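Local coordinates for beta-N-acetylhexosaminidase (Thermotoga neapolitana, PDB 5BZA), which probably hydrolyses terminal non-reducing N-acetyl-D-hexosamine residues from N-acetyl-beta-D-hexosaminides, as a member of glycoside hydrolase family 3, at residues Leu342-Pro352 with Val395-Val405. Residues are numbered along the deposited sequence; the frame is centred on the assembly and turned at random.
With CD (cadmium ion), chain T.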
ATOM      1  N   LEU B 342      13.570  34.778  13.101  1.00 35.55           N
ATOM      2  CA  LEU B 342      14.153  33.750  13.972  1.00 32.93           C
ATOM      3  C   LEU B 342      14.394  32.462  13.183  1.00 30.77           C
ATOM      4  O   LEU B 342      15.142  31.570  13.602  1.00 28.38           O
ATOM      5  CB  LEU B 342      13.219  33.395  15.140  1.00 34.01           C
ATOM      6  CG  LEU B 342      12.760  34.300  16.277  1.00 37.98           C
ATOM      7  CD1 LEU B 342      11.907  33.483  17.226  1.00 28.98           C
ATOM      8  CD2 LEU B 342      13.941  34.877  17.012  1.00 32.28           C
ATOM      9  N   LEU B 343      13.744  32.377  12.035  1.00 28.91           N
ATOM     10  CA  LEU B 343      13.581  31.098  11.362  1.00 27.66           C
ATOM     11  C   LEU B 343      14.858  30.578  10.642  1.00 26.92           C
ATOM     12  O   LEU B 343      14.958  29.384  10.338  1.00 26.45           O
ATOM     13  CB  LEU B 343      12.368  31.188  10.427  1.00 25.61           C
ATOM     14  CG  LEU B 343      11.065  31.354  11.261  1.00 30.10           C
ATOM     15  CD1 LEU B 343       9.816  31.328  10.386  1.00 27.48           C
ATOM     16  CD2 LEU B 343      10.927  30.327  12.413  1.00 25.19           C
ATOM     17  N   GLY B 344      15.802  31.467  10.330  1.00 26.76           N
ATOM     18  CA  GLY B 344      17.074  31.066   9.745  1.00 20.96           C
ATOM     19  C   GLY B 344      18.092  30.562  10.757  1.00 21.78           C
ATOM     20  O   GLY B 344      19.223  30.313  10.387  1.00 24.94           O
ATOM     21  N   ARG B 345      17.727  30.419  12.032  1.00 21.58           N
ATOM     22  CA  ARG B 345      18.698  29.972  13.048  1.00 21.77           C
ATOM     23  C   ARG B 345      18.796  28.470  13.115  1.00 20.00           C
ATOM     24  O   ARG B 345      17.961  27.787  12.536  1.00 19.75           O
ATOM     25  CB  ARG B 345      18.316  30.465  14.450  1.00 21.56           C
ATOM     26  CG  ARG B 345      18.201  31.960  14.615  1.00 25.35           C
ATOM     27  CD  ARG B 345      17.721  32.251  16.053  1.00 27.63           C
ATOM     28  NE  ARG B 345      17.589  33.682  16.349  1.00 33.65           N
ATOM     29  CZ  ARG B 345      17.211  34.172  17.536  1.00 31.64           C
ATOM     30  NH1 ARG B 345      16.953  33.348  18.547  1.00 27.63           N
ATOM     31  NH2 ARG B 345      17.106  35.484  17.710  1.00 29.99           N
ATOM     32  N   GLU B 346      19.717  27.947  13.925  1.00 16.39           N
ATOM     33  CA  GLU B 346      19.871  26.500  13.995  1.00 17.66           C
ATOM     34  C   GLU B 346      18.874  26.025  15.062  1.00 19.21           C
ATOM     35  O   GLU B 346      18.669  26.698  16.081  1.00 18.59           O
ATOM     36  CB  GLU B 346      21.297  26.094  14.390  1.00 17.06           C
ATOM     37  CG  GLU B 346      22.434  26.763  13.583  1.00 16.51           C
ATOM     38  CD  GLU B 346      23.768  26.684  14.348  1.00 17.78           C
ATOM     39  OE1 GLU B 346      24.333  27.748  14.709  1.00 12.42           O
ATOM     40  OE2 GLU B 346      24.182  25.543  14.714  1.00 20.33           O
ATOM     41  N   VAL B 347      18.267  24.864  14.848  1.00 18.78           N
ATOM     42  CA  VAL B 347      17.120  24.492  15.651  1.00 16.25           C
ATOM     43  C   VAL B 347      17.505  23.323  16.525  1.00 21.98           C
ATOM     44  O   VAL B 347      18.214  22.421  16.099  1.00 18.30           O
ATOM     45  CB  VAL B 347      15.849  24.138  14.781  1.00 15.46           C
ATOM     46  CG1 VAL B 347      14.729  23.595  15.626  1.00 15.53           C
ATOM     47  CG2 VAL B 347      15.336  25.374  14.035  1.00 16.51           C
ATOM     48  N   VAL B 348      17.022  23.361  17.764  1.00 18.86           N
ATOM     49  CA  VAL B 348      17.177  22.257  18.663  1.00 21.87           C
ATOM     50  C   VAL B 348      15.809  21.582  18.686  1.00 18.63           C
ATOM     51  O   VAL B 348      14.786  22.259  18.912  1.00 19.23           O
ATOM     52  CB  VAL B 348      17.606  22.735  20.068  1.00 19.84           C
ATOM     53  CG1 VAL B 348      17.559  21.577  21.035  1.00 20.29           C
ATOM     54  CG2 VAL B 348      19.019  23.273  20.010  1.00 20.77           C
ATOM     55  N   LEU B 349      15.780  20.260  18.533  1.00 17.63           N
ATOM     56  CA  LEU B 349      14.506  19.561  18.405  1.00 16.41           C
ATOM     57  C   LEU B 349      14.248  18.720  19.631  1.00 20.16           C
ATOM     58  O   LEU B 349      15.041  17.825  19.975  1.00 20.14           O
ATOM     59  CB  LEU B 349      14.488  18.634  17.189  1.00 17.36           C
ATOM     60  CG  LEU B 349      14.590  19.184  15.758  1.00 18.59           C
ATOM     61  CD1 LEU B 349      14.552  18.030  14.758  1.00 13.68           C
ATOM     62  CD2 LEU B 349      13.479  20.205  15.466  1.00 17.01           C
ATOM     63  N   LEU B 350      13.098  18.958  20.248  1.00 17.25           N
ATOM     64  CA  LEU B 350      12.710  18.187  21.404  1.00 18.17           C
ATOM     65  C   LEU B 350      11.601  17.296  20.930  1.00 18.37           C
ATOM     66  O   LEU B 350      10.522  17.777  20.544  1.00 17.77           O
ATOM     67  CB  LEU B 350      12.238  19.087  22.561  1.00 19.94           C
ATOM     68  CG  LEU B 350      13.312  19.953  23.220  1.00 23.50           C
ATOM     69  CD1 LEU B 350      12.769  20.823  24.371  1.00 18.88           C
ATOM     70  CD2 LEU B 350      14.414  19.039  23.723  1.00 30.66           C
ATOM     71  N   VAL B 351      11.860  15.999  20.940  1.00 15.25           N
ATOM     72  CA  VAL B 351      10.931  15.080  20.307  1.00 20.13           C
ATOM     73  C   VAL B 351      10.555  13.986  21.282  1.00 20.08           C
ATOM     74  O   VAL B 351      11.448  13.394  21.875  1.00 22.85           O
ATOM     75  CB  VAL B 351      11.549  14.447  19.016  1.00 18.99           C
ATOM     76  CG1 VAL B 351      10.631  13.369  18.459  1.00 16.17           C
ATOM     77  CG2 VAL B 351      11.851  15.540  17.965  1.00 17.99           C
ATOM     78  N   PRO B 352       9.236  13.716  21.457  1.00 22.20           N
ATOM     79  CA  PRO B 352       8.749  12.620  22.317  1.00 23.07           C
ATOM     80  C   PRO B 352       9.546  11.348  22.069  1.00 26.80           C
ATOM     81  O   PRO B 352       9.816  11.023  20.920  1.00 27.04           O
ATOM     82  CB  PRO B 352       7.289  12.449  21.891  1.00 25.97           C
ATOM     83  CG  PRO B 352       6.889  13.831  21.460  1.00 27.01           C
ATOM     84  CD  PRO B 352       8.123  14.484  20.870  1.00 22.06           C
ATOM     85  N   VAL B 395      16.761  23.292  28.376  1.00 36.23           N
ATOM     86  CA  VAL B 395      17.785  23.406  27.350  1.00 35.27           C
ATOM     87  C   VAL B 395      17.680  24.772  26.690  1.00 35.83           C
ATOM     88  O   VAL B 395      16.740  25.519  26.938  1.00 37.22           O
ATOM     89  CB  VAL B 395      17.665  22.272  26.303  1.00 36.86           C
ATOM     90  CG1 VAL B 395      16.472  22.508  25.384  1.00 33.04           C
ATOM     91  CG2 VAL B 395      18.982  22.116  25.499  1.00 43.11           C
ATOM     92  N   ASP B 396      18.672  25.123  25.885  1.00 32.35           N
ATOM     93  CA  ASP B 396      18.642  26.410  25.241  1.00 28.53           C
ATOM     94  C   ASP B 396      19.272  26.176  23.879  1.00 31.01           C
ATOM     95  O   ASP B 396      19.849  25.120  23.621  1.00 30.44           O
ATOM     96  CB  ASP B 396      19.403  27.477  26.016  1.00 31.90           C
ATOM     97  CG  ASP B 396      19.001  28.879  25.603  1.00 35.96           C
ATOM     98  OD1 ASP B 396      18.064  29.008  24.775  1.00 36.79           O
ATOM     99  OD2 ASP B 396      19.654  29.851  26.055  1.00 38.61           O
ATOM    100  N   GLY B 397      19.093  27.142  22.993  1.00 28.15           N
ATOM    101  CA  GLY B 397      19.562  27.054  21.632  1.00 22.79           C
ATOM    102  C   GLY B 397      19.080  28.335  20.998  1.00 25.19           C
ATOM    103  O   GLY B 397      18.426  29.174  21.643  1.00 22.41           O
ATOM    104  N   GLU B 398      19.411  28.513  19.734  1.00 22.03           N
ATOM    105  CA  GLU B 398      19.018  29.732  19.055  1.00 24.04           C
ATOM    106  C   GLU B 398      17.533  29.669  18.733  1.00 21.81           C
ATOM    107  O   GLU B 398      16.846  30.696  18.638  1.00 22.48           O
ATOM    108  CB  GLU B 398      19.838  29.895  17.791  1.00 21.40           C
ATOM    109  CG  GLU B 398      21.278  29.627  18.052  1.00 21.36           C
ATOM    110  CD  GLU B 398      22.062  29.583  16.759  1.00 25.63           C
ATOM    111  OE1 GLU B 398      21.456  29.804  15.685  1.00 27.13           O
ATOM    112  OE2 GLU B 398      23.269  29.316  16.830  1.00 24.59           O
ATOM    113  N   LEU B 399      17.050  28.442  18.543  1.00 18.24           N
ATOM    114  CA  LEU B 399      15.640  28.197  18.267  1.00 15.30           C
ATOM    115  C   LEU B 399      15.333  26.831  18.755  1.00 17.44           C
ATOM    116  O   LEU B 399      16.100  25.898  18.517  1.00 14.99           O
ATOM    117  CB  LEU B 399      15.315  28.328  16.782  1.00 17.86           C
ATOM    118  CG  LEU B 399      13.854  28.381  16.291  1.00 19.07           C
ATOM    119  CD1 LEU B 399      13.034  29.480  16.979  1.00 17.66           C
ATOM    120  CD2 LEU B 399      13.852  28.615  14.767  1.00 21.66           C
ATOM    121  N   ILE B 400      14.223  26.720  19.494  1.00 20.06           N
ATOM    122  CA  ILE B 400      13.858  25.441  20.057  1.00 16.34           C
ATOM    123  C   ILE B 400      12.476  25.059  19.569  1.00 17.58           C
ATOM    124  O   ILE B 400      11.551  25.871  19.627  1.00 15.18           O
ATOM    125  CB  ILE B 400      13.895  25.461  21.583  1.00 15.49           C
ATOM    126  CG1 ILE B 400      15.255  25.967  22.066  1.00 18.39           C
ATOM    127  CG2 ILE B 400      13.680  24.049  22.106  1.00 19.82           C
ATOM    128  CD1 ILE B 400      15.400  26.091  23.599  1.00 23.29           C
ATOM    129  N   PHE B 401      12.355  23.825  19.069  1.00 14.58           N
ATOM    130  CA  PHE B 401      11.062  23.296  18.652  1.00 15.72           C
ATOM    131  C   PHE B 401      10.663  22.262  19.667  1.00 19.81           C
ATOM    132  O   PHE B 401      11.262  21.176  19.700  1.00 19.75           O
ATOM    133  CB  PHE B 401      11.097  22.626  17.266  1.00 16.77           C
ATOM    134  CG  PHE B 401      11.252  23.576  16.099  1.00 16.88           C
ATOM    135  CD1 PHE B 401      11.254  24.946  16.282  1.00 15.39           C
ATOM    136  CD2 PHE B 401      11.299  23.079  14.799  1.00 15.72           C
ATOM    137  CE1 PHE B 401      11.386  25.813  15.205  1.00 17.73           C
ATOM    138  CE2 PHE B 401      11.409  23.944  13.690  1.00 16.73           C
ATOM    139  CZ  PHE B 401      11.454  25.313  13.894  1.00 17.57           C
ATOM    140  N   ASP B 402       9.644  22.561  20.479  1.00 18.57           N
ATOM    141  CA  ASP B 402       9.164  21.571  21.437  1.00 18.62           C
ATOM    142  C   ASP B 402       7.948  20.873  20.813  1.00 17.58           C
ATOM    143  O   ASP B 402       6.901  21.482  20.543  1.00 16.77           O
ATOM    144  CB  ASP B 402       8.844  22.234  22.796  1.00 20.14           C
ATOM    145  CG  ASP B 402       8.214  21.271  23.826  1.00 24.52           C
ATOM    146  OD1 ASP B 402       8.302  20.022  23.663  1.00 22.95           O
ATOM    147  OD2 ASP B 402       7.688  21.786  24.865  1.00 23.60           O
ATOM    148  N   PHE B 403       8.104  19.580  20.560  1.00 20.56           N
ATOM    149  CA  PHE B 403       7.010  18.812  19.980  1.00 19.40           C
ATOM    150  C   PHE B 403       6.221  18.203  21.117  1.00 19.75           C
ATOM    151  O   PHE B 403       6.547  17.141  21.676  1.00 18.96           O
ATOM    152  CB  PHE B 403       7.531  17.763  18.998  1.00 20.60           C
ATOM    153  CG  PHE B 403       8.057  18.366  17.729  1.00 19.04           C
ATOM    154  CD1 PHE B 403       7.189  18.691  16.693  1.00 18.93           C
ATOM    155  CD2 PHE B 403       9.387  18.712  17.612  1.00 19.37           C
ATOM    156  CE1 PHE B 403       7.656  19.285  15.536  1.00 18.56           C
ATOM    157  CE2 PHE B 403       9.857  19.313  16.453  1.00 20.62           C
ATOM    158  CZ  PHE B 403       8.989  19.597  15.420  1.00 15.42           C
ATOM    159  N   VAL B 404       5.180  18.931  21.470  1.00 20.45           N
ATOM    160  CA  VAL B 404       4.473  18.715  22.725  1.00 20.52           C
ATOM    161  C   VAL B 404       3.438  17.588  22.641  1.00 25.80           C
ATOM    162  O   VAL B 404       2.542  17.600  21.795  1.00 26.24           O
ATOM    163  CB  VAL B 404       3.775  19.978  23.155  1.00 21.65           C
ATOM    164  CG1 VAL B 404       3.085  19.749  24.490  1.00 25.44           C
ATOM    165  CG2 VAL B 404       4.777  21.155  23.202  1.00 20.02           C
ATOM    166  N   VAL B 405       3.567  16.642  23.564  1.00 24.79           N
ATOM    167  CA  VAL B 405       2.614  15.559  23.790  1.00 25.52           C
ATOM    168  C   VAL B 405       2.256  15.558  25.305  1.00 34.96           C
ATOM    169  O   VAL B 405       3.143  15.778  26.153  1.00 33.89           O
ATOM    170  CB  VAL B 405       3.203  14.221  23.337  1.00 28.23           C
ATOM    171  CG1 VAL B 405       2.379  13.048  23.827  1.00 28.90           C
ATOM    172  CG2 VAL B 405       3.340  14.200  21.806  1.00 26.20           C
TER
HETATM  173 CD    CD T 508      23.752  29.817  14.189  1.00 26.81          CD
HETATM  174  O   HOH W   1      20.420  26.364  18.330  1.00 26.03           O
HETATM  175  O   HOH W   2      22.844  31.977  13.494  1.00 12.84           O
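V347 and F401 mesh on one face of the sheet: V347 CG1 stands 3.5 Å from the F401 ring centroid and 13° off its normal, a CH-pi contact over the face. With CG1 anti to the backbone N (chi1 173°), CG2 is left to meet L399 CD2 at 3.6 Å, and that leucine methyl fits between V347 and L343 CD2. L349 CD2 fills the notch between the two phenylalanines, 3.7 Å from F401 CD2 and at the edge of the F403 ring. On the other face, L350 CD1 rests in the angle between I400 CG2 (4.0 Å) and V395 CG1. Four backbone bonds fix this parallel register: V348 bonds L399 and F401, L350 bonds F401 and F403. Near R345, E346 OE1 (2.2 Å) and both E398 carboxylate oxygens clasp a cadmium ion, E346 OE2 salt-bridges R381, and R345 NH1 reaches E398 O at 2.7 Å within its guanidinium plane. A methionine in place of R345 would probably leave that carbonyl without its side-chain donor and the E398 backbone less firmly held. Both strands lie inside the C-terminal domain's mixed sheet, 347-352 beside 380-386 and 399-404 beside 425-429, with helix 364-377 packed against L349 and F403.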